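Local coordinates for protein succinate dehydrogenase subunit A (Mycolicibacterium smegmatis, PDB 7D6V) that probably oxidises succinate to fumarate with bound FAD, as the flavoprotein subunit of a mycobacterial succinate dehydrogenase that feeds electrons into the respiratory chain, at residues A[23-28]-A[149-154]; A[201-206]-A[448-453]; A[522-525]-A[530-533]. One frame throughout, in Å; residues are numbered along the deposited sequence.

How the interactions relate
From the N terminus, the three contacts follow one another in series, so none nests in or crosses another. Interaction 1 closes a loop of 120 residues and sets helix 18-30 beside helix 136-159. Interaction 2 closes a longer one, of 241 residues, bringing the lead-in to strand 204-206 against the loop after helix 427-448. These two meet where A23 CB packs 4.3 Å from V206 CG1, so helix 18-30 and strand 204-206 pack together between them. Interaction 3 spans only four intervening residues and folds the preceding loop onto the start of helix 532-556 in the C-terminal region; its nearest atoms are about 21 Å from those of either other contact.

Interaction 1 (A[23-28]-A[149-154]); sequences AVIEAR and VSLQQE
I25 and L151 mark the closest backbone approach, CA to CA 8.3 Å, between two helical segments whose N-to-C directions diverge by only 26°. The local axes come no nearer than 11.5 Å, so the gap is bridged by side chains. Segment 23-28 belongs to helix 18-30, which follows strand 11-14 in the Rossmann-type FAD-binding fold; segment 149-154 belongs to helix 136-159, which precedes the edge strand 166-169 of the same parallel sheet.

The apolar part is L151, whose two methyls divide the work. CD1 points to I25 CG2, 4.1 Å away, the two side chains meeting at roughly a right angle. CD2 lies over one face of the R28 guanidinium, 3.8 Å from R28 CZ; L151 CB lies on the same face, 4.1 Å above the plane, with CD2 further out toward NH1. R28 gets there because CG stands anti to the backbone N (chi1 -166°) and the chain then bends at the next bond, bringing its length across L151.

Beneath this helical layer, V24 reaches V34 and V36 of strand 34-37 and I166 of strand 166-169. On the far side of helix 136-159, Q153 is hydrogen-bonded to I115 and S117 of the iron-sulfur subunit, so this helix links the flavin-domain packing to the subunit interface. The side chain of I25 is about 12 Å from the FAD.

The polar end of R28 is held by a salt bridge from NH2 to D155 OD1, just beyond the segment. Toward L151 O the same NH2 is close but poorly angled, and no bond forms. E154 touches NH2 with its CB; its carboxylate, turned 82° from the guanidinium plane, would give at most a modest attraction, since OE1 is 4.0 Å from R28 NH1, beyond a salt bridge.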
loop_
_atom_site.group_PDB
_atom_site.type_symbol
_atom_site.label_atom_id
_atom_site.label_comp_id
_atom_site.label_asym_id
_atom_site.label_seq_id
_atom_site.Cartn_x
_atom_site.Cartn_y
_atom_site.Cartn_z
ATOM N N ALA A 23 11.451 -3.635 17.809
ATOM C CA ALA A 23 12.708 -3.710 18.547
ATOM C C ALA A 23 13.361 -2.343 18.675
ATOM O O ALA A 23 13.918 -2.008 19.724
ATOM C CB ALA A 23 13.658 -4.693 17.865
ATOM N N VAL A 24 13.320 -1.545 17.606
ATOM C CA VAL A 24 13.901 -0.205 17.650
ATOM C C VAL A 24 13.183 0.653 18.681
ATOM O O VAL A 24 13.813 1.365 19.475
ATOM C CB VAL A 24 13.862 0.441 16.256
ATOM C CG1 VAL A 24 14.313 1.885 16.332
ATOM C CG2 VAL A 24 14.732 -0.339 15.306
ATOM N N ILE A 25 11.850 0.601 18.682
ATOM C CA ILE A 25 11.076 1.379 19.646
ATOM C C ILE A 25 11.425 0.962 21.070
ATOM O O ILE A 25 11.649 1.805 21.946
ATOM C CB ILE A 25 9.569 1.237 19.365
ATOM C CG1 ILE A 25 9.228 1.833 18.003
ATOM C CG2 ILE A 25 8.757 1.908 20.453
ATOM C CD1 ILE A 25 7.883 1.424 17.477
ATOM N N GLU A 26 11.505 -0.348 21.315
ATOM C CA GLU A 26 11.811 -0.825 22.660
ATOM C C GLU A 26 13.212 -0.412 23.099
ATOM O O GLU A 26 13.411 0.032 24.240
ATOM C CB GLU A 26 11.656 -2.344 22.718
ATOM C CG GLU A 26 12.029 -2.960 24.049
ATOM C CD GLU A 26 11.018 -2.674 25.138
ATOM O OE1 GLU A 26 9.941 -2.124 24.829
ATOM O OE2 GLU A 26 11.301 -3.002 26.307
ATOM N N ALA A 27 14.196 -0.546 22.207
ATOM C CA ALA A 27 15.567 -0.190 22.552
ATOM C C ALA A 27 15.697 1.301 22.829
ATOM O O ALA A 27 16.441 1.707 23.728
ATOM C CB ALA A 27 16.516 -0.616 21.435
ATOM N N ARG A 28 14.989 2.134 22.063
ATOM C CA ARG A 28 14.996 3.564 22.352
ATOM C C ARG A 28 14.334 3.856 23.691
ATOM O O ARG A 28 14.787 4.735 24.433
ATOM C CB ARG A 28 14.304 4.341 21.235
ATOM C CG ARG A 28 14.561 5.841 21.282
ATOM C CD ARG A 28 13.411 6.572 21.944
ATOM N NE ARG A 28 13.490 8.018 21.779
ATOM C CZ ARG A 28 12.711 8.879 22.426
ATOM N NH1 ARG A 28 11.805 8.434 23.284
ATOM N NH2 ARG A 28 12.839 10.182 22.219
ATOM N N VAL A 149 8.971 8.102 13.774
ATOM C CA VAL A 149 9.077 9.515 13.414
ATOM C C VAL A 149 8.681 10.400 14.592
ATOM O O VAL A 149 9.301 11.440 14.843
ATOM C CB VAL A 149 8.233 9.810 12.161
ATOM C CG1 VAL A 149 8.106 11.305 11.945
ATOM C CG2 VAL A 149 8.856 9.152 10.950
ATOM N N SER A 150 7.650 9.997 15.336
ATOM C CA SER A 150 7.256 10.730 16.534
ATOM C C SER A 150 8.374 10.743 17.571
ATOM O O SER A 150 8.643 11.776 18.202
ATOM C CB SER A 150 5.991 10.109 17.121
ATOM O OG SER A 150 5.589 10.773 18.302
ATOM N N LEU A 151 9.028 9.599 17.768
ATOM C CA LEU A 151 10.107 9.528 18.747
ATOM C C LEU A 151 11.264 10.435 18.356
ATOM O O LEU A 151 11.851 11.109 19.210
ATOM C CB LEU A 151 10.574 8.083 18.902
ATOM C CG LEU A 151 9.600 7.169 19.649
ATOM C CD1 LEU A 151 10.067 5.728 19.611
ATOM C CD2 LEU A 151 9.422 7.634 21.077
ATOM N N GLN A 152 11.598 10.489 17.066
ATOM C CA GLN A 152 12.673 11.400 16.691
ATOM C C GLN A 152 12.233 12.859 16.674
ATOM O O GLN A 152 13.079 13.741 16.822
ATOM C CB GLN A 152 13.297 11.018 15.347
ATOM C CG GLN A 152 12.370 10.605 14.249
ATOM C CD GLN A 152 13.114 9.902 13.133
ATOM O OE1 GLN A 152 14.264 9.501 13.299
ATOM N NE2 GLN A 152 12.464 9.752 11.988
ATOM N N GLN A 153 10.935 13.142 16.539
ATOM C CA GLN A 153 10.459 14.503 16.785
ATOM C C GLN A 153 10.665 14.903 18.243
ATOM O O GLN A 153 11.068 16.037 18.539
ATOM C CB GLN A 153 8.986 14.628 16.399
ATOM C CG GLN A 153 8.745 14.760 14.913
ATOM C CD GLN A 153 7.298 14.538 14.538
ATOM O OE1 GLN A 153 6.507 14.043 15.337
ATOM N NE2 GLN A 153 6.941 14.902 13.316
ATOM N N GLU A 154 10.390 13.982 19.169
ATOM C CA GLU A 154 10.681 14.245 20.577
ATOM C C GLU A 154 12.175 14.454 20.799
ATOM O O GLU A 154 12.583 15.322 21.581
ATOM C CB GLU A 154 10.174 13.099 21.452
ATOM C CG GLU A 154 8.703 12.781 21.292
ATOM C CD GLU A 154 8.324 11.460 21.933
ATOM O OE1 GLU A 154 8.835 11.166 23.034
ATOM O OE2 GLU A 154 7.523 10.712 21.335
#

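Interaction 2 (A[201-206]-A[448-453]); sequences EAPAVV and RALPDR
R453 lays one face of its guanidinium over the pyrrolidine ring of P203. P203 CD sits 3.4 Å above the guanidinium plane, displaced toward the rim, and is 3.5 Å from R453 NH2. The neighbouring CG joins in, 3.9 Å from R453 NH1, so the ring's CG-CD bond, and not one atom alone, lies against the guanidinium face. The bend at chi3 (76°) turns the guanidinium over the proline.

L450 covers another part of the same ring. Its CD2 methyl meets P203 CB at 3.7 Å, carried there by a first torsion that sets CG trans to N (chi1 -159°). P203 is thus the shared partner of both side chains, and its CA is 6.2 Å from that of R453, the nearest such pair of the two segments.

The proline belongs to the short link between strand 197-200, in a mixed sheet, and strand 204-206, which lies between strands 11-14 and 408-409 in the parallel sheet of the Rossmann-type FAD-binding fold. Opposing it is the loop that leaves helix 427-448, where A449 is the first residue to depart from helical backbone angles. The contact therefore joins the entrance of an inner strand to the exit of a helix packed on it: V206 touches A439 and A443.

The polar bonds of R453 go to the link between strands 5-7 and 11-14, NH1 forming a salt bridge with D10 and NH2 a hydrogen bond with Y9 O. E201 O approaches NH2 obliquely at 3.8 Å and is not bonded to it.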
loop_
_atom_site.group_PDB
_atom_site.type_symbol
_atom_site.label_atom_id
_atom_site.label_comp_id
_atom_site.label_asym_id
_atom_site.label_seq_id
_atom_site.Cartn_x
_atom_site.Cartn_y
_atom_site.Cartn_z
ATOM N N GLU A 201 29.476 0.035 14.380
ATOM C CA GLU A 201 30.335 -0.421 15.468
ATOM C C GLU A 201 29.529 -0.611 16.744
ATOM O O GLU A 201 29.892 -0.130 17.819
ATOM C CB GLU A 201 31.490 0.548 15.687
ATOM C CG GLU A 201 32.619 0.389 14.693
ATOM C CD GLU A 201 33.468 1.637 14.575
ATOM O OE1 GLU A 201 33.000 2.616 13.958
ATOM O OE2 GLU A 201 34.604 1.641 15.095
ATOM N N ALA A 202 28.417 -1.302 16.637
ATOM C CA ALA A 202 27.614 -1.534 17.824
ATOM C C ALA A 202 27.972 -2.864 18.479
ATOM O O ALA A 202 28.318 -3.828 17.792
ATOM C CB ALA A 202 26.132 -1.528 17.471
ATOM N N PRO A 203 27.895 -2.943 19.810
ATOM C CA PRO A 203 28.141 -4.222 20.492
ATOM C C PRO A 203 26.979 -5.201 20.427
ATOM O O PRO A 203 27.154 -6.359 20.828
ATOM C CB PRO A 203 28.414 -3.795 21.939
ATOM C CG PRO A 203 27.705 -2.509 22.090
ATOM C CD PRO A 203 27.757 -1.826 20.759
ATOM N N ALA A 204 25.812 -4.787 19.942
ATOM C CA ALA A 204 24.658 -5.663 19.826
ATOM C C ALA A 204 24.017 -5.492 18.457
ATOM O O ALA A 204 24.013 -4.399 17.889
ATOM C CB ALA A 204 23.623 -5.385 20.921
ATOM N N VAL A 205 23.475 -6.588 17.935
ATOM C CA VAL A 205 22.807 -6.601 16.638
ATOM C C VAL A 205 21.516 -7.398 16.768
ATOM O O VAL A 205 21.516 -8.497 17.328
ATOM C CB VAL A 205 23.710 -7.202 15.541
ATOM C CG1 VAL A 205 22.893 -7.619 14.333
ATOM C CG2 VAL A 205 24.782 -6.210 15.135
ATOM N N VAL A 206 20.417 -6.841 16.262
ATOM C CA VAL A 206 19.139 -7.538 16.157
ATOM C C VAL A 206 18.869 -7.787 14.682
ATOM O O VAL A 206 18.885 -6.847 13.879
ATOM C CB VAL A 206 17.995 -6.733 16.797
ATOM C CG1 VAL A 206 16.679 -7.475 16.647
ATOM C CG2 VAL A 206 18.290 -6.460 18.255
ATOM N N ARG A 448 23.754 -2.929 28.620
ATOM C CA ARG A 448 23.965 -2.394 29.964
ATOM C C ARG A 448 24.811 -3.312 30.838
ATOM O O ARG A 448 25.513 -2.825 31.731
ATOM C CB ARG A 448 22.627 -2.098 30.635
ATOM C CG ARG A 448 21.841 -1.005 29.948
ATOM C CD ARG A 448 22.571 0.314 30.181
ATOM N NE ARG A 448 21.865 1.482 29.666
ATOM C CZ ARG A 448 22.037 1.983 28.449
ATOM N NH1 ARG A 448 21.350 3.049 28.066
ATOM N NH2 ARG A 448 22.926 1.440 27.630
ATOM N N ALA A 449 24.773 -4.623 30.608
ATOM C CA ALA A 449 25.544 -5.561 31.416
ATOM C C ALA A 449 26.936 -5.823 30.852
ATOM O O ALA A 449 27.513 -6.889 31.104
ATOM C CB ALA A 449 24.780 -6.875 31.569
ATOM N N LEU A 450 27.499 -4.876 30.105
ATOM C CA LEU A 450 28.728 -5.103 29.358
ATOM C C LEU A 450 29.888 -4.368 30.012
ATOM O O LEU A 450 29.811 -3.144 30.194
ATOM C CB LEU A 450 28.548 -4.642 27.915
ATOM C CG LEU A 450 29.488 -5.211 26.861
ATOM C CD1 LEU A 450 29.400 -6.719 26.866
ATOM C CD2 LEU A 450 29.113 -4.664 25.502
ATOM N N PRO A 451 30.974 -5.059 30.379
ATOM C CA PRO A 451 32.111 -4.372 31.011
ATOM C C PRO A 451 32.839 -3.434 30.060
ATOM O O PRO A 451 33.075 -2.267 30.389
ATOM C CB PRO A 451 33.015 -5.528 31.458
ATOM C CG PRO A 451 32.656 -6.662 30.566
ATOM C CD PRO A 451 31.203 -6.507 30.235
ATOM N N ASP A 452 33.201 -3.930 28.878
ATOM C CA ASP A 452 33.865 -3.119 27.869
ATOM C C ASP A 452 33.304 -3.462 26.497
ATOM O O ASP A 452 32.723 -4.531 26.289
ATOM C CB ASP A 452 35.396 -3.294 27.920
ATOM C CG ASP A 452 35.845 -4.735 27.718
ATOM O OD1 ASP A 452 36.825 -5.136 28.379
ATOM O OD2 ASP A 452 35.249 -5.468 26.902
ATOM N N ARG A 453 33.474 -2.541 25.566
ATOM C CA ARG A 453 32.854 -2.730 24.260
ATOM C C ARG A 453 33.823 -3.414 23.304
ATOM O O ARG A 453 34.996 -3.029 23.240
ATOM C CB ARG A 453 32.406 -1.400 23.679
ATOM C CG ARG A 453 31.141 -0.864 24.316
ATOM C CD ARG A 453 30.985 0.617 24.063
ATOM N NE ARG A 453 30.536 0.895 22.705
ATOM C CZ ARG A 453 29.276 1.157 22.378
ATOM N NH1 ARG A 453 28.338 1.175 23.314
ATOM N NH2 ARG A 453 28.956 1.401 21.113
#

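Interaction 3 (A[522-525]-A[530-533]); sequences VTVE and FNPG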
loop_
_atom_site.group_PDB
_atom_site.type_symbol
_atom_site.label_atom_id
_atom_site.label_comp_id
_atom_site.label_asym_id
_atom_site.label_seq_id
_atom_site.Cartn_x
_atom_site.Cartn_y
_atom_site.Cartn_z
ATOM N N VAL A 522 31.417 -15.946 -10.932
ATOM C CA VAL A 522 30.384 -14.969 -11.253
ATOM C C VAL A 522 31.032 -13.621 -11.542
ATOM O O VAL A 522 31.809 -13.095 -10.738
ATOM C CB VAL A 522 29.340 -14.880 -10.128
ATOM C CG1 VAL A 522 29.966 -14.442 -8.813
ATOM C CG2 VAL A 522 28.227 -13.933 -10.521
ATOM N N THR A 523 30.734 -13.067 -12.713
ATOM C CA THR A 523 31.283 -11.792 -13.148
ATOM C C THR A 523 30.153 -10.782 -13.277
ATOM O O THR A 523 29.097 -11.096 -13.834
ATOM C CB THR A 523 32.023 -11.933 -14.479
ATOM O OG1 THR A 523 32.967 -13.006 -14.394
ATOM C CG2 THR A 523 32.760 -10.650 -14.813
ATOM N N VAL A 524 30.377 -9.579 -12.765
ATOM C CA VAL A 524 29.391 -8.507 -12.790
ATOM C C VAL A 524 29.903 -7.416 -13.718
ATOM O O VAL A 524 31.059 -6.990 -13.610
ATOM C CB VAL A 524 29.121 -7.958 -11.379
ATOM C CG1 VAL A 524 28.362 -6.655 -11.448
ATOM C CG2 VAL A 524 28.352 -8.973 -10.561
ATOM N N GLU A 525 29.047 -6.974 -14.634
ATOM C CA GLU A 525 29.385 -5.930 -15.590
ATOM C C GLU A 525 28.831 -4.597 -15.106
ATOM O O GLU A 525 27.673 -4.517 -14.689
ATOM C CB GLU A 525 28.829 -6.260 -16.977
ATOM C CG GLU A 525 28.746 -7.746 -17.286
ATOM C CD GLU A 525 30.108 -8.408 -17.363
ATOM O OE1 GLU A 525 31.083 -7.722 -17.739
ATOM O OE2 GLU A 525 30.204 -9.613 -17.051
ATOM N N PHE A 530 24.353 1.734 -7.745
ATOM C CA PHE A 530 23.067 1.035 -7.684
ATOM C C PHE A 530 22.981 -0.017 -8.793
ATOM O O PHE A 530 22.188 0.074 -9.727
ATOM C CB PHE A 530 21.898 2.022 -7.744
ATOM C CG PHE A 530 20.547 1.375 -7.593
ATOM C CD1 PHE A 530 20.127 0.971 -6.340
ATOM C CD2 PHE A 530 19.724 1.136 -8.665
ATOM C CE1 PHE A 530 18.905 0.377 -6.161
ATOM C CE2 PHE A 530 18.503 0.522 -8.490
ATOM C CZ PHE A 530 18.094 0.147 -7.236
ATOM N N ASN A 531 23.875 -1.003 -8.700
ATOM C CA ASN A 531 24.027 -2.044 -9.706
ATOM C C ASN A 531 23.315 -3.309 -9.244
ATOM O O ASN A 531 23.875 -4.072 -8.442
ATOM C CB ASN A 531 25.512 -2.320 -9.953
ATOM C CG ASN A 531 25.755 -3.169 -11.177
ATOM O OD1 ASN A 531 24.837 -3.769 -11.723
ATOM N ND2 ASN A 531 27.006 -3.234 -11.607
ATOM N N PRO A 532 22.092 -3.583 -9.708
ATOM C CA PRO A 532 21.356 -4.750 -9.194
ATOM C C PRO A 532 21.966 -6.090 -9.566
ATOM O O PRO A 532 21.699 -7.076 -8.870
ATOM C CB PRO A 532 19.959 -4.586 -9.804
ATOM C CG PRO A 532 20.139 -3.670 -10.946
ATOM C CD PRO A 532 21.288 -2.782 -10.643
ATOM N N GLY A 533 22.769 -6.172 -10.628
ATOM C CA GLY A 533 23.473 -7.413 -10.905
ATOM C C GLY A 533 24.515 -7.721 -9.848
ATOM O O GLY A 533 24.659 -8.867 -9.414
#
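Two weak hydrogen bonds use the amide of N531, one across the contact and one within its own turn. ND2 donates to E525 O at 3.4 Å, nearly straight at 163°. At the other end of the amide, OD1 accepts from G533 N, also at 3.4 Å but more bent, 134°. N531 occupies the N-cap position of helix 532-556, and this weak bond is its capping bond. The side chain extends toward segment 522-525 because chi1, at -168°, swings CG away from its own N. ND2 has a further and stronger partner in G527 O, within the intervening turn, so this one nitrogen reaches two carbonyls of the loop, that of E525 only weakly.

The remaining contacts are van der Waals. V524 spreads its two methyls: CG1 lies 3.7 Å from N531 ND2, and CG2 packs 3.9 Å from G533 O, so it is the backbone carbonyl of G533 that meets the valine.

In the fold, the contact closes the last part of the loop between helix 502-518 and helix 532-556. V524 also rests on W534 and A537 of the latter, while N531 and P532 pack on D47 and L48 of the iron-sulfur subunit, placing the capped helix end at that interface.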